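Local coordinates for protein UDP-L-Rhamnose Synthase (Acanthamoeba polyphaga mimivirus, PDB 7JID) that probably makes UDP-L-rhamnose as a synthase with a Rossmann-type fold, binding both NADP and UDP-L-rhamnose, at residues S20-Q25 with V201-A206; N101-Y106 with K209-F214. All blocks are in the same frame, centred on the assembly; numbering follows the deposited sequence. Where two conformers were deposited one is given.

Interaction 1 (S20-Q25 with V201-A206)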
# COMPACT_ATOMS: atom_id res chain seq x y z
N SER A 20 -9.34 25.63 2.53
CA SER A 20 -9.40 26.53 1.35
C SER A 20 -9.98 27.88 1.77
O SER A 20 -9.32 28.93 1.50
CB SER A 20 -10.22 25.89 0.25
OG SER A 20 -10.22 26.69 -0.92
N LYS A 21 -11.14 27.86 2.43
CA LYS A 21 -11.88 29.08 2.89
C LYS A 21 -10.99 29.94 3.78
O LYS A 21 -10.98 31.17 3.59
CB LYS A 21 -13.15 28.72 3.64
CG LYS A 21 -14.42 28.94 2.85
CD LYS A 21 -15.38 27.78 2.90
CE LYS A 21 -16.34 27.75 1.72
NZ LYS A 21 -16.72 26.37 1.37
N ILE A 22 -10.29 29.32 4.73
CA ILE A 22 -9.40 30.04 5.68
C ILE A 22 -8.20 30.62 4.92
O ILE A 22 -7.81 31.73 5.24
CB ILE A 22 -8.98 29.14 6.85
CG1 ILE A 22 -10.20 28.83 7.71
CG2 ILE A 22 -7.84 29.78 7.65
CD1 ILE A 22 -10.07 27.61 8.58
N LEU A 23 -7.60 29.88 3.98
CA LEU A 23 -6.43 30.38 3.21
C LEU A 23 -6.85 31.65 2.45
O LEU A 23 -6.03 32.60 2.38
CB LEU A 23 -5.94 29.28 2.27
CG LEU A 23 -5.00 28.23 2.90
CD1 LEU A 23 -4.74 27.10 1.90
CD2 LEU A 23 -3.68 28.80 3.36
N GLU A 24 -8.09 31.67 1.95
CA GLU A 24 -8.63 32.75 1.09
C GLU A 24 -8.95 33.97 1.96
O GLU A 24 -8.60 35.09 1.53
CB GLU A 24 -9.80 32.23 0.28
CG GLU A 24 -9.32 31.44 -0.92
CD GLU A 24 -10.38 31.10 -1.95
OE1 GLU A 24 -11.53 30.86 -1.55
OE2 GLU A 24 -10.03 31.06 -3.15
N GLN A 25 -9.50 33.76 3.16
CA GLN A 25 -9.76 34.86 4.14
C GLN A 25 -8.42 35.48 4.58
O GLN A 25 -8.38 36.69 4.84
CB GLN A 25 -10.62 34.35 5.30
CG GLN A 25 -9.90 34.23 6.64
CD GLN A 25 -10.75 33.58 7.71
OE1 GLN A 25 -11.87 33.13 7.47
NE2 GLN A 25 -10.22 33.53 8.92
N VAL A 201 -3.37 26.36 13.01
CA VAL A 201 -2.03 25.84 13.36
C VAL A 201 -1.47 25.12 12.13
O VAL A 201 -0.28 25.31 11.82
CB VAL A 201 -2.15 24.94 14.59
CG1 VAL A 201 -0.90 24.19 14.86
CG2 VAL A 201 -2.57 25.72 15.84
N MET A 202 -2.29 24.29 11.47
CA MET A 202 -1.82 23.48 10.33
C MET A 202 -1.35 24.46 9.24
O MET A 202 -0.27 24.24 8.68
CB MET A 202 -2.92 22.57 9.79
CG MET A 202 -2.58 22.05 8.42
SD MET A 202 -3.73 20.84 7.86
CE MET A 202 -5.15 21.88 7.63
N ILE A 203 -2.15 25.49 8.97
CA ILE A 203 -1.82 26.51 7.94
C ILE A 203 -0.50 27.19 8.34
O ILE A 203 0.34 27.46 7.46
CB ILE A 203 -2.97 27.52 7.75
CG1 ILE A 203 -4.13 26.85 7.03
CG2 ILE A 203 -2.47 28.74 6.97
CD1 ILE A 203 -5.37 27.65 6.91
N ASP A 204 -0.35 27.55 9.63
CA ASP A 204 0.88 28.21 10.12
C ASP A 204 2.09 27.31 9.82
O ASP A 204 3.13 27.78 9.35
CB ASP A 204 0.76 28.61 11.59
CG ASP A 204 1.89 29.52 12.04
OD1 ASP A 204 1.90 30.69 11.53
OD2 ASP A 204 2.80 29.06 12.79
N MET A 205 2.03 26.05 10.21
CA MET A 205 3.09 25.05 9.97
C MET A 205 3.45 24.96 8.46
O MET A 205 4.65 24.96 8.16
CB MET A 205 2.64 23.69 10.51
CG MET A 205 2.67 23.66 11.99
SD MET A 205 1.96 22.09 12.59
CE MET A 205 3.49 21.19 12.78
N ALA A 206 2.47 24.93 7.56
CA ALA A 206 2.64 24.83 6.09
C ALA A 206 3.26 26.17 5.62
O ALA A 206 4.29 26.14 4.92
CB ALA A 206 1.34 24.56 5.40
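Ile203 reaches from helix 195-207 into the angle between Ile22 and Leu23, and these three aliphatic side chains make up the whole contact between residues 20-25 and 201-206. Its beta-branched chain divides the work. The CD1 methyl runs forward to Ile22, whereas CG2, held anti to the backbone N, turns to Leu23. The first of these meetings is tight: Ile22 CG2 lies 3.3 Å from Ile203 CD1, closer than two methyl carbons usually come. Ile203 extends fully to get there, with chi2 at 173° carrying CD1 away from its own helix. Leu23 packs more comfortably, its CD2 resting 3.8 Å from Ile203 CG2 and 4.1 Å from Ile203 CD1, so that this one methyl touches both branches of the isoleucine. Both pairs of side chains cross obliquely, and no hydrogen bond joins the segments.

The backbones stay well apart, the nearest CA atoms, those of Leu23 and Ile203, being 7.7 Å from each other; long branched side chains suit such a gap because they can bridge it with methyl groups. The outer side of helix 14-25 is quite different. Lys21, Glu24 and Gln25 are exposed there and take no part in the contact, as expected of an amphipathic helix lying on a sheet. Inward, Leu23 is buried on Trp6 and Ile8 of strand 5-9 and Val30 of strand 29-32, while Met202 and Met205 of helix 195-207 pack on Leu160 and Leu158 of strand 157-162. The two helices thus lie side by side over the parallel sheet.

Interaction 2 (N101-Y106 with K209-F214); sequences NIHLTY and KTTGTF
His103 NE2 donates a hydrogen bond to Thr210 O across 2.8 Å, with an N-H...O angle of 165°. The oxygen sits close to the ring plane, at its edge, where an imidazole N-H points. Seen from the carbonyl, however, the donor stands well above the peptide plane, 51° out of it. The side chain gets there with CG anti to the backbone N (chi1 179°), which swings the ring away from strand 103-109 toward the loop 209-211.

Carbon contacts accompany this bond. CD2 of His103 lies 3.4 Å from Lys209 CA and 3.6 Å from Thr211 CG2, both approaching the ring obliquely. Thr211 suits this place because its two branches serve different partners: the methyl lies along His103, while OG1 bonds to Asp154 O.

On the solvent-exposed side, Lys209 bends at chi3 and sends NZ to a water, 2.9 Å away. That water in turn donates to Asn101 O at 3.0 Å, a looser bridge than the direct imidazole bond.

Asn101 and Lys209 each end a helix in a Schellman motif, with positive phi, and strands 103-109 and 212-215 begin soon after. Such helix-to-strand connections are characteristic of the alpha/beta Rossmann fold; here two of them meet beside the starts of two strands of the parallel sheet, where a histidine ties them together.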
# COMPACT_ATOMS: atom_id res chain seq x y z
N ASN A 101 10.78 20.32 -5.16
CA ASN A 101 11.20 21.09 -3.95
C ASN A 101 10.04 21.98 -3.49
O ASN A 101 10.28 23.16 -3.12
CB ASN A 101 12.44 21.96 -4.22
CG ASN A 101 13.70 21.14 -4.45
OD1 ASN A 101 14.31 21.21 -5.52
ND2 ASN A 101 14.10 20.37 -3.45
N ILE A 102 8.81 21.46 -3.53
CA ILE A 102 7.61 22.22 -3.09
C ILE A 102 7.09 21.55 -1.81
O ILE A 102 6.89 20.33 -1.81
CB ILE A 102 6.49 22.33 -4.14
CG1 ILE A 102 6.98 22.98 -5.45
CG2 ILE A 102 5.36 23.12 -3.54
CD1 ILE A 102 6.00 22.85 -6.56
N HIS A 103 6.96 22.33 -0.75
CA HIS A 103 6.50 21.79 0.55
C HIS A 103 5.11 21.16 0.38
O HIS A 103 4.22 21.80 -0.20
CB HIS A 103 6.49 22.91 1.59
CG HIS A 103 6.01 22.47 2.92
ND1 HIS A 103 4.67 22.34 3.21
CD2 HIS A 103 6.70 22.10 4.01
CE1 HIS A 103 4.56 21.88 4.45
NE2 HIS A 103 5.78 21.74 4.97
N LEU A 104 4.93 19.95 0.93
CA LEU A 104 3.64 19.23 0.92
C LEU A 104 3.17 19.06 2.36
O LEU A 104 3.95 18.58 3.17
CB LEU A 104 3.81 17.86 0.27
CG LEU A 104 2.60 16.92 0.33
CD1 LEU A 104 1.43 17.50 -0.44
CD2 LEU A 104 3.00 15.59 -0.26
N THR A 105 1.92 19.42 2.61
CA THR A 105 1.19 19.03 3.83
C THR A 105 0.28 17.86 3.46
O THR A 105 -0.61 18.04 2.65
CB THR A 105 0.39 20.19 4.44
OG1 THR A 105 1.27 21.31 4.64
CG2 THR A 105 -0.23 19.78 5.75
N TYR A 106 0.50 16.73 4.12
CA TYR A 106 -0.34 15.53 4.04
C TYR A 106 -1.18 15.43 5.32
O TYR A 106 -0.63 15.24 6.38
CB TYR A 106 0.50 14.28 3.78
CG TYR A 106 -0.24 13.00 4.07
CD1 TYR A 106 -1.32 12.62 3.28
CD2 TYR A 106 0.18 12.19 5.09
CE1 TYR A 106 -2.01 11.45 3.56
CE2 TYR A 106 -0.51 11.02 5.40
CZ TYR A 106 -1.57 10.64 4.59
OH TYR A 106 -2.31 9.52 4.86
N LYS A 209 6.89 26.07 6.35
CA LYS A 209 7.57 24.92 5.68
C LYS A 209 8.06 23.95 6.76
O LYS A 209 9.04 23.26 6.53
CB LYS A 209 8.66 25.41 4.71
CG LYS A 209 8.08 26.18 3.54
CD LYS A 209 9.11 26.92 2.68
CE LYS A 209 10.12 26.02 2.01
NZ LYS A 209 10.73 26.73 0.86
N THR A 210 7.36 23.87 7.91
CA THR A 210 7.66 22.85 8.93
C THR A 210 7.43 21.49 8.26
O THR A 210 6.35 21.33 7.66
CB THR A 210 6.79 23.02 10.18
OG1 THR A 210 6.91 24.36 10.66
CG2 THR A 210 7.12 22.00 11.24
N THR A 211 8.30 20.51 8.50
CA THR A 211 8.17 19.17 7.88
C THR A 211 8.24 18.12 8.98
O THR A 211 8.53 18.48 10.13
CB THR A 211 9.17 18.88 6.75
OG1 THR A 211 10.50 18.89 7.27
CG2 THR A 211 8.97 19.84 5.61
N GLY A 212 7.96 16.87 8.62
CA GLY A 212 8.05 15.76 9.57
C GLY A 212 6.67 15.26 9.96
O GLY A 212 5.67 15.82 9.53
N THR A 213 6.64 14.32 10.88
CA THR A 213 5.37 13.77 11.42
C THR A 213 5.02 14.56 12.69
O THR A 213 5.90 14.78 13.53
CB THR A 213 5.48 12.28 11.66
OG1 THR A 213 5.63 11.67 10.38
CG2 THR A 213 4.26 11.70 12.33
N PHE A 214 3.75 14.90 12.86
CA PHE A 214 3.21 15.49 14.11
C PHE A 214 1.91 14.80 14.44
O PHE A 214 0.95 14.86 13.63
CB PHE A 214 2.98 16.98 14.01
CG PHE A 214 4.25 17.81 13.95
CD1 PHE A 214 4.66 18.55 15.06
CD2 PHE A 214 4.94 17.95 12.76
CE1 PHE A 214 5.79 19.35 14.97
CE2 PHE A 214 6.10 18.72 12.69
CZ PHE A 214 6.49 19.45 13.80
O HOH W 1 10.80 24.13 -0.34

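Interactions 1 and 2 have centres 14 Å apart and meet through helix 195-207 and the turn after it. Along the chain their segments alternate: 20-25, 101-106, 201-206, 209-214. Residues 201-206 therefore lead almost directly into 209-214, and Met205 O probably accepts a hydrogen bond from Thr210 N, 2.9 Å away. Ala206 packs against Thr105 and His103, while Met205 CE touches the Phe214 ring. Interaction 1 joins neighbouring helices on one face of the six-stranded parallel sheet; interaction 2 joins the approaches to two of its strands, with strand 157-162 between them. Together they fit the last helix-strand unit of the sheet onto the earlier part of the NADP-binding fold.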